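Local coordinates for protein fructokinase (Silicibacter sp., PDB 3C8U) that probably transfers the gamma-phosphate of ATP to fructose, as a putative fructose transport system kinase with a P-loop type nucleotide-binding fold, at residues P52-P57 against P122-A127; P20-V25 against H93-Q98; V25-A30 against V150-E155; F83-F88 against P139-L144; Y103-R108 against G116-G121. All blocks are in the same frame, centred on the assembly; numbering follows the deposited sequence. Where two conformers were deposited one is given.

Interaction 1 (P52-P57 against P122-A127); sequences PAEVVP and PECRVA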
# COMPACT_ATOMS: atom_id res chain seq x y z
N PRO A 52 1.82 -7.43 18.20
CA PRO A 52 2.13 -8.24 17.02
C PRO A 52 1.47 -7.68 15.79
O PRO A 52 0.27 -7.53 15.71
CB PRO A 52 1.57 -9.62 17.37
CG PRO A 52 1.46 -9.64 18.84
CD PRO A 52 1.17 -8.23 19.26
N ALA A 53 2.33 -7.33 14.86
CA ALA A 53 1.96 -6.61 13.65
C ALA A 53 2.48 -7.32 12.45
O ALA A 53 3.52 -7.98 12.49
CB ALA A 53 2.54 -5.18 13.68
N GLU A 54 1.72 -7.18 11.38
CA GLU A 54 2.08 -7.70 10.06
C GLU A 54 1.66 -6.75 8.94
O GLU A 54 0.73 -5.98 9.09
CB GLU A 54 1.47 -9.08 9.86
CG GLU A 54 2.16 -10.13 10.71
CD GLU A 54 1.50 -11.48 10.68
OE1 GLU A 54 1.60 -12.16 9.64
OE2 GLU A 54 0.91 -11.87 11.70
N VAL A 55 2.36 -6.87 7.83
CA VAL A 55 2.13 -6.02 6.66
C VAL A 55 1.20 -6.73 5.68
O VAL A 55 1.45 -7.86 5.28
CB VAL A 55 3.45 -5.60 5.97
CG1 VAL A 55 3.13 -4.71 4.75
CG2 VAL A 55 4.39 -4.87 6.98
N VAL A 56 0.13 -6.03 5.31
CA VAL A 56 -0.88 -6.54 4.36
C VAL A 56 -0.84 -5.64 3.11
O VAL A 56 -1.30 -4.50 3.12
CB VAL A 56 -2.29 -6.56 4.99
CG1 VAL A 56 -3.37 -6.96 3.89
CG2 VAL A 56 -2.33 -7.48 6.23
N PRO A 57 -0.24 -6.13 2.02
CA PRO A 57 -0.27 -5.26 0.83
C PRO A 57 -1.59 -5.25 0.08
O PRO A 57 -2.31 -6.26 0.04
CB PRO A 57 0.80 -5.89 -0.06
CG PRO A 57 1.55 -6.78 0.80
CD PRO A 57 0.65 -7.27 1.82
N PRO A 122 -5.25 -14.83 14.16
CA PRO A 122 -5.79 -14.26 15.39
C PRO A 122 -4.74 -13.65 16.32
O PRO A 122 -5.05 -12.79 17.12
CB PRO A 122 -6.55 -15.42 16.05
CG PRO A 122 -6.37 -16.61 15.17
CD PRO A 122 -5.47 -16.27 14.02
N GLU A 123 -3.50 -14.07 16.15
CA GLU A 123 -2.37 -13.56 16.96
C GLU A 123 -1.96 -12.13 16.54
O GLU A 123 -1.33 -11.39 17.29
CB GLU A 123 -1.16 -14.48 16.87
CG GLU A 123 -0.41 -14.41 15.56
CD GLU A 123 -0.99 -15.24 14.44
OE1 GLU A 123 -2.09 -15.87 14.58
OE2 GLU A 123 -0.32 -15.27 13.39
N CYS A 124 -2.33 -11.77 15.33
CA CYS A 124 -2.06 -10.42 14.80
C CYS A 124 -3.02 -9.40 15.34
O CYS A 124 -4.24 -9.47 15.16
CB CYS A 124 -2.10 -10.43 13.26
SG CYS A 124 -1.90 -8.76 12.51
N ARG A 125 -2.44 -8.39 15.98
CA ARG A 125 -3.17 -7.35 16.70
C ARG A 125 -3.27 -6.08 15.87
O ARG A 125 -4.18 -5.30 16.01
CB ARG A 125 -2.48 -7.04 18.04
CG ARG A 125 -2.65 -8.16 19.06
CD ARG A 125 -2.74 -7.63 20.48
NE ARG A 125 -3.43 -6.34 20.55
CZ ARG A 125 -3.13 -5.41 21.44
NH1 ARG A 125 -2.17 -5.65 22.33
NH2 ARG A 125 -3.78 -4.25 21.45
N VAL A 126 -2.29 -5.90 15.00
CA VAL A 126 -2.24 -4.72 14.13
C VAL A 126 -1.86 -5.13 12.72
O VAL A 126 -0.86 -5.80 12.51
CB VAL A 126 -1.20 -3.71 14.63
CG1 VAL A 126 -1.06 -2.51 13.66
CG2 VAL A 126 -1.57 -3.27 16.07
N ALA A 127 -2.70 -4.73 11.77
CA ALA A 127 -2.41 -4.90 10.35
C ALA A 127 -1.99 -3.56 9.79
O ALA A 127 -2.70 -2.55 9.90
CB ALA A 127 -3.64 -5.44 9.58
O HOH W 1 -0.95 -13.69 11.20

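Interaction 2 (P20-V25 against H93-Q98); sequences PGRQLV and HALKHQ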
# COMPACT_ATOMS: atom_id res chain seq x y z
N PRO A 20 -11.88 -2.92 20.80
CA PRO A 20 -12.07 -4.31 20.39
C PRO A 20 -11.60 -4.60 18.97
O PRO A 20 -11.74 -3.79 18.05
CB PRO A 20 -13.59 -4.51 20.47
CG PRO A 20 -14.07 -3.48 21.41
CD PRO A 20 -13.13 -2.29 21.24
N GLY A 21 -11.04 -5.78 18.84
CA GLY A 21 -10.73 -6.32 17.53
C GLY A 21 -9.36 -5.90 17.09
O GLY A 21 -8.55 -5.46 17.87
N ARG A 22 -9.13 -6.01 15.81
CA ARG A 22 -7.82 -5.76 15.27
C ARG A 22 -7.73 -4.30 14.82
O ARG A 22 -8.70 -3.72 14.33
CB ARG A 22 -7.57 -6.72 14.11
CG ARG A 22 -6.24 -6.59 13.50
CD ARG A 22 -6.02 -7.61 12.41
NE ARG A 22 -5.93 -8.97 12.92
CZ ARG A 22 -6.82 -9.92 12.72
NH1 ARG A 22 -7.92 -9.69 12.02
NH2 ARG A 22 -6.62 -11.11 13.23
N GLN A 23 -6.56 -3.73 15.01
CA GLN A 23 -6.29 -2.33 14.60
C GLN A 23 -5.58 -2.30 13.25
O GLN A 23 -4.79 -3.18 12.92
CB GLN A 23 -5.52 -1.59 15.69
CG GLN A 23 -6.45 -1.29 16.91
CD GLN A 23 -5.74 -0.68 18.10
OE1 GLN A 23 -6.03 0.44 18.48
NE2 GLN A 23 -4.80 -1.41 18.68
N LEU A 24 -5.96 -1.31 12.46
CA LEU A 24 -5.41 -1.04 11.12
C LEU A 24 -4.58 0.24 11.06
O LEU A 24 -5.00 1.34 11.44
CB LEU A 24 -6.53 -0.96 10.09
CG LEU A 24 -7.49 -2.16 9.94
CD1 LEU A 24 -8.33 -1.98 8.67
CD2 LEU A 24 -6.74 -3.41 9.82
N VAL A 25 -3.39 0.05 10.55
CA VAL A 25 -2.47 1.15 10.28
C VAL A 25 -2.16 1.18 8.81
O VAL A 25 -1.68 0.20 8.23
CB VAL A 25 -1.16 1.04 11.13
CG1 VAL A 25 -0.14 2.14 10.74
CG2 VAL A 25 -1.45 1.10 12.62
N HIS A 93 -12.50 -4.25 6.00
CA HIS A 93 -13.58 -4.43 7.00
C HIS A 93 -13.45 -5.75 7.75
O HIS A 93 -13.61 -5.79 8.99
CB HIS A 93 -14.96 -4.22 6.41
CG HIS A 93 -15.27 -2.77 6.15
ND1 HIS A 93 -15.30 -1.83 7.16
CD2 HIS A 93 -15.54 -2.11 5.01
CE1 HIS A 93 -15.57 -0.64 6.64
NE2 HIS A 93 -15.72 -0.78 5.34
N ALA A 94 -13.12 -6.80 7.01
CA ALA A 94 -13.04 -8.17 7.59
C ALA A 94 -11.92 -8.23 8.63
O ALA A 94 -12.04 -8.86 9.68
CB ALA A 94 -12.82 -9.25 6.50
N LEU A 95 -10.86 -7.51 8.34
CA LEU A 95 -9.67 -7.52 9.20
C LEU A 95 -9.92 -7.03 10.62
O LEU A 95 -9.28 -7.48 11.59
CB LEU A 95 -8.53 -6.73 8.59
CG LEU A 95 -7.77 -7.45 7.47
CD1 LEU A 95 -6.83 -6.49 6.75
CD2 LEU A 95 -7.03 -8.71 8.01
N LYS A 96 -10.89 -6.14 10.74
CA LYS A 96 -11.22 -5.56 12.06
C LYS A 96 -11.77 -6.61 13.00
O LYS A 96 -11.31 -6.76 14.14
CB LYS A 96 -12.21 -4.40 11.93
CG LYS A 96 -12.61 -3.77 13.26
CD LYS A 96 -13.70 -2.70 13.07
CE LYS A 96 -13.83 -1.74 14.25
NZ LYS A 96 -12.58 -0.95 14.50
N HIS A 97 -12.75 -7.38 12.53
CA HIS A 97 -13.41 -8.27 13.47
C HIS A 97 -13.37 -9.74 13.19
O HIS A 97 -13.76 -10.53 14.05
CB HIS A 97 -14.83 -7.81 13.74
CG HIS A 97 -14.90 -6.76 14.81
ND1 HIS A 97 -14.37 -6.97 16.07
CD2 HIS A 97 -15.38 -5.50 14.81
CE1 HIS A 97 -14.54 -5.88 16.80
NE2 HIS A 97 -15.15 -4.97 16.06
N GLN A 98 -12.84 -10.13 12.04
CA GLN A 98 -12.62 -11.57 11.81
C GLN A 98 -11.30 -12.01 12.41
O GLN A 98 -10.32 -11.27 12.37
CB GLN A 98 -12.65 -11.92 10.32
CG GLN A 98 -13.93 -11.56 9.69
CD GLN A 98 -15.11 -12.30 10.31
OE1 GLN A 98 -16.05 -11.68 10.81
NE2 GLN A 98 -15.06 -13.63 10.28
O HOH W 2 -10.60 -2.65 15.82
O HOH W 3 -9.80 -1.29 13.33

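Interaction 3 (V25-A30 against V150-E155); sequences VALSGA and VSIRLE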
# COMPACT_ATOMS: atom_id res chain seq x y z
N VAL A 25 -3.39 0.05 10.55
CA VAL A 25 -2.47 1.15 10.28
C VAL A 25 -2.16 1.18 8.81
O VAL A 25 -1.68 0.20 8.23
CB VAL A 25 -1.16 1.04 11.13
CG1 VAL A 25 -0.14 2.14 10.74
CG2 VAL A 25 -1.45 1.10 12.62
N ALA A 26 -2.47 2.32 8.21
CA ALA A 26 -2.23 2.56 6.77
C ALA A 26 -0.89 3.22 6.51
O ALA A 26 -0.51 4.17 7.17
CB ALA A 26 -3.36 3.40 6.17
N LEU A 27 -0.15 2.66 5.55
CA LEU A 27 1.08 3.28 5.04
C LEU A 27 0.87 3.49 3.55
O LEU A 27 0.79 2.53 2.79
CB LEU A 27 2.31 2.41 5.27
CG LEU A 27 3.58 3.02 4.61
CD1 LEU A 27 3.93 4.36 5.25
CD2 LEU A 27 4.77 2.08 4.69
N SER A 28 0.69 4.75 3.18
CA SER A 28 0.39 5.13 1.81
C SER A 28 1.60 5.78 1.18
O SER A 28 2.20 6.72 1.72
CB SER A 28 -0.80 6.08 1.73
OG SER A 28 -1.46 6.03 0.48
N GLY A 29 1.97 5.22 0.04
CA GLY A 29 3.02 5.76 -0.81
C GLY A 29 2.59 6.01 -2.24
O GLY A 29 1.42 6.20 -2.55
N ALA A 30 3.59 6.06 -3.09
CA ALA A 30 3.43 6.14 -4.53
C ALA A 30 4.34 5.08 -5.16
O ALA A 30 5.24 4.56 -4.49
CB ALA A 30 3.75 7.55 -5.05
N VAL A 150 -4.69 4.50 12.45
CA VAL A 150 -3.56 5.42 12.32
C VAL A 150 -3.17 5.40 10.85
O VAL A 150 -3.22 4.36 10.19
CB VAL A 150 -2.33 5.06 13.21
CG1 VAL A 150 -1.17 6.08 13.04
CG2 VAL A 150 -2.73 4.90 14.71
N SER A 151 -2.84 6.55 10.32
CA SER A 151 -2.40 6.63 8.94
C SER A 151 -1.08 7.37 8.81
O SER A 151 -0.79 8.37 9.53
CB SER A 151 -3.46 7.28 8.07
OG SER A 151 -3.48 8.68 8.29
N ILE A 152 -0.29 6.83 7.90
CA ILE A 152 1.06 7.30 7.59
C ILE A 152 1.20 7.53 6.09
O ILE A 152 0.92 6.65 5.27
CB ILE A 152 2.15 6.27 8.00
CG1 ILE A 152 1.98 5.82 9.44
CG2 ILE A 152 3.58 6.86 7.71
CD1 ILE A 152 2.80 4.59 9.84
N ARG A 153 1.66 8.72 5.75
CA ARG A 153 2.06 9.02 4.39
C ARG A 153 3.57 8.99 4.28
O ARG A 153 4.29 9.62 5.05
CB ARG A 153 1.52 10.37 3.92
CG ARG A 153 2.27 10.89 2.68
CD ARG A 153 1.64 12.18 2.18
NE ARG A 153 0.37 11.90 1.53
CZ ARG A 153 -0.80 12.26 2.02
NH1 ARG A 153 -0.86 12.97 3.15
NH2 ARG A 153 -1.92 11.93 1.35
N LEU A 154 4.01 8.16 3.33
CA LEU A 154 5.41 8.09 2.92
C LEU A 154 5.62 9.14 1.82
O LEU A 154 5.10 9.04 0.74
CB LEU A 154 5.76 6.67 2.45
CG LEU A 154 7.14 6.40 1.86
CD1 LEU A 154 8.25 7.07 2.66
CD2 LEU A 154 7.38 4.88 1.75
N GLU A 155 6.34 10.19 2.17
CA GLU A 155 6.57 11.33 1.27
C GLU A 155 7.93 11.28 0.58
O GLU A 155 8.97 11.34 1.21
CB GLU A 155 6.49 12.63 2.08
CG GLU A 155 6.41 13.83 1.24
CD GLU A 155 5.02 14.03 0.77
OE1 GLU A 155 4.13 14.16 1.64
OE2 GLU A 155 4.81 14.05 -0.46
O HOH W 4 5.67 8.31 -1.83

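Interaction 4 (F83-F88 against P139-L144); sequences FDFEGF and PGWRDL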
# COMPACT_ATOMS: atom_id res chain seq x y z
N PHE A 83 -7.78 -1.64 -9.92
CA PHE A 83 -7.88 -2.44 -8.69
C PHE A 83 -9.32 -2.85 -8.40
O PHE A 83 -10.25 -2.16 -8.78
CB PHE A 83 -7.33 -1.67 -7.48
CG PHE A 83 -5.82 -1.63 -7.45
CD1 PHE A 83 -5.14 -0.68 -8.17
CD2 PHE A 83 -5.10 -2.57 -6.75
CE1 PHE A 83 -3.79 -0.66 -8.19
CE2 PHE A 83 -3.71 -2.54 -6.76
CZ PHE A 83 -3.06 -1.60 -7.48
N ASP A 84 -9.45 -4.00 -7.76
CA ASP A 84 -10.74 -4.43 -7.19
C ASP A 84 -10.99 -3.66 -5.90
O ASP A 84 -10.72 -4.15 -4.81
CB ASP A 84 -10.73 -5.95 -6.93
CG ASP A 84 -12.00 -6.45 -6.30
OD1 ASP A 84 -13.04 -5.74 -6.32
OD2 ASP A 84 -11.92 -7.56 -5.72
N PHE A 85 -11.48 -2.43 -6.04
CA PHE A 85 -11.69 -1.56 -4.87
C PHE A 85 -12.66 -2.16 -3.85
O PHE A 85 -12.38 -2.23 -2.67
CB PHE A 85 -12.21 -0.17 -5.26
CG PHE A 85 -12.70 0.59 -4.06
CD1 PHE A 85 -11.80 1.13 -3.17
CD2 PHE A 85 -14.06 0.72 -3.80
CE1 PHE A 85 -12.25 1.78 -2.02
CE2 PHE A 85 -14.51 1.37 -2.65
CZ PHE A 85 -13.60 1.90 -1.78
N GLU A 86 -13.79 -2.65 -4.34
CA GLU A 86 -14.84 -3.18 -3.47
C GLU A 86 -14.32 -4.40 -2.70
O GLU A 86 -14.62 -4.57 -1.51
CB GLU A 86 -16.14 -3.51 -4.25
CG GLU A 86 -16.80 -2.34 -4.98
CD GLU A 86 -18.26 -2.62 -5.40
OE1 GLU A 86 -19.12 -2.81 -4.51
OE2 GLU A 86 -18.56 -2.66 -6.62
N GLY A 87 -13.53 -5.22 -3.36
CA GLY A 87 -12.92 -6.40 -2.71
C GLY A 87 -11.90 -6.01 -1.67
O GLY A 87 -11.83 -6.58 -0.57
N PHE A 88 -11.10 -5.00 -2.01
CA PHE A 88 -10.08 -4.50 -1.04
C PHE A 88 -10.79 -3.91 0.16
O PHE A 88 -10.42 -4.13 1.31
CB PHE A 88 -9.19 -3.44 -1.71
CG PHE A 88 -8.13 -2.85 -0.81
CD1 PHE A 88 -7.24 -3.67 -0.11
CD2 PHE A 88 -8.04 -1.49 -0.66
CE1 PHE A 88 -6.27 -3.11 0.70
CE2 PHE A 88 -7.06 -0.93 0.15
CZ PHE A 88 -6.19 -1.75 0.83
N PRO A 139 -13.73 9.09 -5.28
CA PRO A 139 -14.82 8.22 -4.87
C PRO A 139 -14.37 6.81 -4.56
O PRO A 139 -13.54 6.19 -5.25
CB PRO A 139 -15.77 8.29 -6.07
CG PRO A 139 -15.52 9.66 -6.65
CD PRO A 139 -14.05 9.87 -6.49
N GLY A 140 -14.96 6.34 -3.47
CA GLY A 140 -14.70 5.03 -2.92
C GLY A 140 -13.48 5.08 -2.03
O GLY A 140 -13.53 4.87 -0.82
N TRP A 141 -12.37 5.42 -2.68
CA TRP A 141 -11.06 5.39 -2.07
C TRP A 141 -11.01 6.30 -0.85
O TRP A 141 -10.39 5.98 0.18
CB TRP A 141 -9.95 5.78 -3.07
CG TRP A 141 -9.79 4.79 -4.19
CD1 TRP A 141 -10.26 4.91 -5.45
CD2 TRP A 141 -9.13 3.51 -4.14
NE1 TRP A 141 -9.94 3.82 -6.20
CE2 TRP A 141 -9.24 2.94 -5.41
CE3 TRP A 141 -8.44 2.81 -3.13
CZ2 TRP A 141 -8.70 1.70 -5.72
CZ3 TRP A 141 -7.90 1.57 -3.43
CH2 TRP A 141 -8.03 1.03 -4.73
N ARG A 142 -11.72 7.41 -0.93
CA ARG A 142 -11.63 8.45 0.12
C ARG A 142 -12.31 7.96 1.39
O ARG A 142 -12.03 8.43 2.50
CB ARG A 142 -12.22 9.80 -0.35
CG ARG A 142 -13.71 9.79 -0.62
CD ARG A 142 -14.21 11.21 -0.79
NE ARG A 142 -13.52 11.92 -1.85
CZ ARG A 142 -14.05 12.18 -3.04
NH1 ARG A 142 -15.26 11.74 -3.35
NH2 ARG A 142 -13.36 12.84 -3.95
N ASP A 143 -13.14 6.94 1.22
CA ASP A 143 -13.89 6.37 2.34
C ASP A 143 -13.03 5.46 3.19
O ASP A 143 -13.41 5.10 4.30
CB ASP A 143 -15.09 5.58 1.87
CG ASP A 143 -16.12 6.45 1.21
OD1 ASP A 143 -16.14 7.66 1.47
OD2 ASP A 143 -16.89 5.91 0.42
N LEU A 144 -11.86 5.12 2.67
CA LEU A 144 -10.98 4.21 3.40
C LEU A 144 -10.39 4.89 4.64
O LEU A 144 -10.10 4.24 5.65
CB LEU A 144 -9.86 3.67 2.52
CG LEU A 144 -10.25 2.73 1.39
CD1 LEU A 144 -8.99 2.40 0.59
CD2 LEU A 144 -10.95 1.47 1.91

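Interaction 5 (Y103-R108 against G116-G121); sequences YPLFDR and GAAEVG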
# COMPACT_ATOMS: atom_id res chain seq x y z
N TYR A 103 -6.17 -13.72 2.13
CA TYR A 103 -6.09 -12.68 1.09
C TYR A 103 -5.06 -12.97 0.01
O TYR A 103 -4.20 -13.83 0.19
CB TYR A 103 -5.89 -11.31 1.76
CG TYR A 103 -4.51 -11.08 2.35
CD1 TYR A 103 -4.20 -11.45 3.63
CD2 TYR A 103 -3.52 -10.46 1.60
CE1 TYR A 103 -2.92 -11.26 4.16
CE2 TYR A 103 -2.25 -10.28 2.11
CZ TYR A 103 -1.96 -10.66 3.39
OH TYR A 103 -0.68 -10.43 3.86
N PRO A 104 -5.14 -12.27 -1.14
CA PRO A 104 -4.24 -12.54 -2.26
C PRO A 104 -2.96 -11.77 -2.18
O PRO A 104 -2.89 -10.75 -1.52
CB PRO A 104 -5.03 -12.09 -3.48
CG PRO A 104 -6.07 -11.10 -2.95
CD PRO A 104 -6.24 -11.35 -1.51
N LEU A 105 -1.97 -12.33 -2.87
CA LEU A 105 -0.64 -11.74 -3.00
C LEU A 105 -0.35 -11.55 -4.48
O LEU A 105 -0.61 -12.45 -5.29
CB LEU A 105 0.44 -12.63 -2.35
CG LEU A 105 0.46 -12.69 -0.81
CD1 LEU A 105 1.59 -13.63 -0.26
CD2 LEU A 105 0.55 -11.28 -0.24
N PHE A 106 0.20 -10.40 -4.82
CA PHE A 106 0.59 -10.11 -6.21
C PHE A 106 1.96 -10.69 -6.51
O PHE A 106 2.90 -10.48 -5.76
CB PHE A 106 0.58 -8.61 -6.48
CG PHE A 106 0.62 -8.25 -7.93
CD1 PHE A 106 -0.44 -8.57 -8.76
CD2 PHE A 106 1.71 -7.62 -8.47
CE1 PHE A 106 -0.40 -8.23 -10.13
CE2 PHE A 106 1.76 -7.29 -9.83
CZ PHE A 106 0.69 -7.60 -10.64
N ASP A 107 2.02 -11.45 -7.60
CA ASP A 107 3.27 -12.01 -8.14
C ASP A 107 3.78 -11.14 -9.30
O ASP A 107 3.28 -11.18 -10.42
CB ASP A 107 3.04 -13.47 -8.57
CG ASP A 107 4.30 -14.13 -9.17
OD1 ASP A 107 5.27 -13.43 -9.52
OD2 ASP A 107 4.27 -15.37 -9.31
N ARG A 108 4.79 -10.34 -9.00
CA ARG A 108 5.25 -9.32 -9.97
C ARG A 108 5.77 -9.97 -11.26
O ARG A 108 5.47 -9.54 -12.36
CB ARG A 108 6.33 -8.40 -9.38
CG ARG A 108 5.82 -7.29 -8.49
N GLY A 116 -5.62 -16.74 -2.17
CA GLY A 116 -5.48 -17.75 -1.13
C GLY A 116 -4.04 -17.90 -0.70
O GLY A 116 -3.65 -18.94 -0.19
N ALA A 117 -3.27 -16.84 -0.91
CA ALA A 117 -1.78 -16.88 -0.79
C ALA A 117 -1.27 -16.47 0.58
O ALA A 117 -0.15 -16.80 0.96
CB ALA A 117 -1.12 -16.01 -1.88
N ALA A 118 -2.09 -15.72 1.30
CA ALA A 118 -1.69 -15.21 2.63
C ALA A 118 -2.83 -15.21 3.62
O ALA A 118 -4.01 -15.25 3.25
CB ALA A 118 -1.06 -13.80 2.50
N GLU A 119 -2.48 -15.17 4.89
CA GLU A 119 -3.47 -15.13 5.98
C GLU A 119 -3.04 -14.23 7.13
O GLU A 119 -1.93 -14.33 7.58
CB GLU A 119 -3.64 -16.54 6.55
CG GLU A 119 -4.80 -16.69 7.51
CD GLU A 119 -4.82 -18.04 8.19
OE1 GLU A 119 -3.89 -18.34 8.95
OE2 GLU A 119 -5.78 -18.80 7.98
N VAL A 120 -3.95 -13.36 7.58
CA VAL A 120 -3.79 -12.67 8.85
C VAL A 120 -4.51 -13.53 9.88
O VAL A 120 -5.70 -13.80 9.77
CB VAL A 120 -4.40 -11.28 8.84
CG1 VAL A 120 -4.14 -10.59 10.14
CG2 VAL A 120 -3.84 -10.49 7.64
N GLY A 121 -3.76 -13.94 10.88
CA GLY A 121 -4.25 -14.80 11.95
C GLY A 121 -4.62 -14.09 13.23
O GLY A 121 -4.30 -12.92 13.44

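Interaction 1 (P52-P57 against P122-A127)
P52 lies with CB and CG against the carbonyl oxygen of E123 and with CD against the side chain of R125. P52 CB comes 3.4 Å from E123 O, while CD and R125 CG pass at a slant. A proline suits this place, since it offers compact, rigid ring carbons to the aliphatic part of an arginine whose charged end leads off the contact. Its own carbonyl oxygen takes two bonds, from R125 N at 2.9 Å and from V126 N at 3.1 Å, both donors tilted 19° from the carbonyl plane.

Beyond, the strands run parallel, E54 N giving its hydrogen to V126 O. A53 and V126 put small apolar groups on one face, CB to CB 4.1 Å, beside A43 of helix 36-48. On the other face V56 CG2 meets the methyl of A127.

In the modelled conformer of E54, its side chain and that of E123 cross at about a right angle, carboxylate planes 30° apart. E123 reaches inward because CG sits between N and the carbonyl carbon (chi1 74°) and the chain then bends. Like charges at OE2 to OE2 4.0 Å would probably repel; a water donating to both probably eases this.

Interaction 2 (P20-V25 against H93-Q98)
R22 meets the C-terminal part of helix 85-97 where strand 23-28 enters the parallel sheet of what is probably a P-loop kinase-like alpha/beta fold. In the first shell, R22 N points at K96 O almost straight, 2.8 Å with an angle of 177° at the hydrogen, in the carbonyl plane and on a lone pair. The side chain of the same residue doubles this hold: NH1 gives hydrogens to L95 O at 2.6 Å and to Q98 O at 2.9 Å, both oxygens near the guanidinium edge but 20° out of its plane. With CG anti to the backbone N (chi1 -178°) and a bend only at chi3, the chain runs past L95 O before turning NH1 onto it. Arginine fits here because its spread of N-H groups can serve several carbonyls close together.

Further out, NE bonds to C124 O and NH2 to E99 O, which fix the rotation of the guanidinium. L24 CD2 packs at 4.0 Å on L95 CB, the two side chains crossing at about a right angle. G21, with positive phi, brings its CA close to K96 O and the H97 ring, where a CB would clash.

On the wetter side the K96 chain, extended up to a bend at chi4, brings NZ to two waters that accept from it: one also lies within bonding distance of R22 O and P20 O, the other, near R22 O, is 3.0 Å from K96 NZ.

Interaction 3 (V25-A30 against V150-E155)
L27 CD1 and I152 CG2 meet at 3.5 Å in the tightly packed half of this parallel strand pair, on the face of the sheet that also holds V25 and V150. I152 reaches both ways: CG2, anti to the backbone N, turns to L27, while CD1 ends 3.9 Å from V25 CG1. V25 and V150 lie side by side, pointing the same way. Branched and long aliphatic residues suit this face, which is roofed by L7 and V11 of helix 4-14 and by L38 and L42 of helix 36-48.

The opposite face carries A26, S28, S151 and R153, and touches more sparingly across the strands, A26 CB to S151 CB being 4.3 Å. Its polar ends look elsewhere: S28 OG bonds to L134 N, and R153 NH2 to L199 O.

At the C-terminal end the strands part, and a water takes over, donating to L154 O at 2.7 Å and accepting only weakly from A30 N. G29 begins what is probably the Walker A loop.

Four backbone bonds join the strands, from A26 N to V150 O at 2.9 Å through S28 N to I152 O, straight at 174°, to L154 N on S28 O. Buried amides and carbonyls thus satisfy one another in the sheet interior.

Interaction 4 (F83-F88 against P139-L144)
F85 drives the edge of its ring into the face of W141, a T-shaped pair with centroids 4.9 Å apart and planes at 60°. F85 CD1 does the touching, 3.6 Å above the indole plane and over the middle of the six-membered ring of W141. The torsion that carries F85 there sets CG anti to the backbone N (chi1 168°), which takes the ring over the indole. The flat, wide indole offers a surface that one ring edge can settle on.

Apolar contacts surround the pair. F83 CB comes to the indole edge, in plane, 3.9 Å from W141 CH2, and F88 CD2 stands near W141 CZ3, those two side chains crossing at about a right angle. L144 serves two rings: CG lies at the edge of F85, and CD1 is 3.9 Å from F88 CE2. M58 adds to this cluster by touching F83, F88 and W141. Without the indole of W141, with an alanine here, the F85 edge would probably lose its aromatic face and a gap would open beside F83 and F88.

Polar and backbone contacts are fewer. F85 CZ approaches G140 O at 3.1 Å, and glycine suits that spot because phi is positive and a CB would run into F85 CE2. No hydrogen bond joins the segments. Within 83-88, D84 OD1 accepts from G87 N at 3.0 Å, met from above the carboxylate plane.

D84 stands at the N-cap of helix 85-97, and this is its capping bond; the whole is an aromatic cluster that joins the capped start of a helix to the loop between strands 126-131 and 150-154.

Interaction 5 (Y103-R108 against G116-G121)
Y103 and A118 exchange backbone hydrogen bonds as an antiparallel hydrogen-bonded pair. Y103 N donates to A118 O at 2.9 Å and 165°, while A118 N returns a bond to Y103 O at 3.0 Å, lying nearly in line with the carbonyl. Y103 O also takes a weak second bond, from A117 N at 3.3 Å, so this one acceptor faces two successive amides. Further along, L105 pairs by backbone bonds with I114, and V120 with V101. Of the charged side chains, D107 OD2 forms a salt bridge with R110 NE, and E119 OE2 a long, weak ion pair with R100 NE.

A118 CB sits 3.4 Å above the Y103 ring, displaced toward its rim, a CH-pi contact in which a group larger than methyl would probably be crowded. The ring is brought there by chi1 of 72°, CG lying between the backbone N and the carbonyl carbon. V120 CG2 lies 3.7 Å from Y103 CE1. A glycine at Y103 would probably keep the backbone bonds but leave the A118 methyl without its ring and open a gap beside V120, V56 and L91.

With A117 and A118 both set opposite Y103, the arrangement is a classic beta bulge in the hairpin of strands 101-107 and 112-120.

From the N terminus, strand 23-28 starts two contacts: interaction 2 closes a loop back from helix 85-97, and interaction 3 closes the longest one, from strand 150-154. Interactions 1, 4 and 5 are all nested inside interaction 3, which crosses interaction 2. Interaction 1 joins strand 53-57 to strand 126-131, and interactions 1, 2 and 4 cross one another. Interaction 5, the hairpin, is local and nested inside the loops of interactions 1 and 4, in series after interaction 2. Interactions 1 and 3 are two of the strand pairings of the parallel sheet, on either side of the 126-131/23-28 pairing, 2 and 4 fasten the two ends of helix 85-97, and 5 packs the hairpin against V56 and L95.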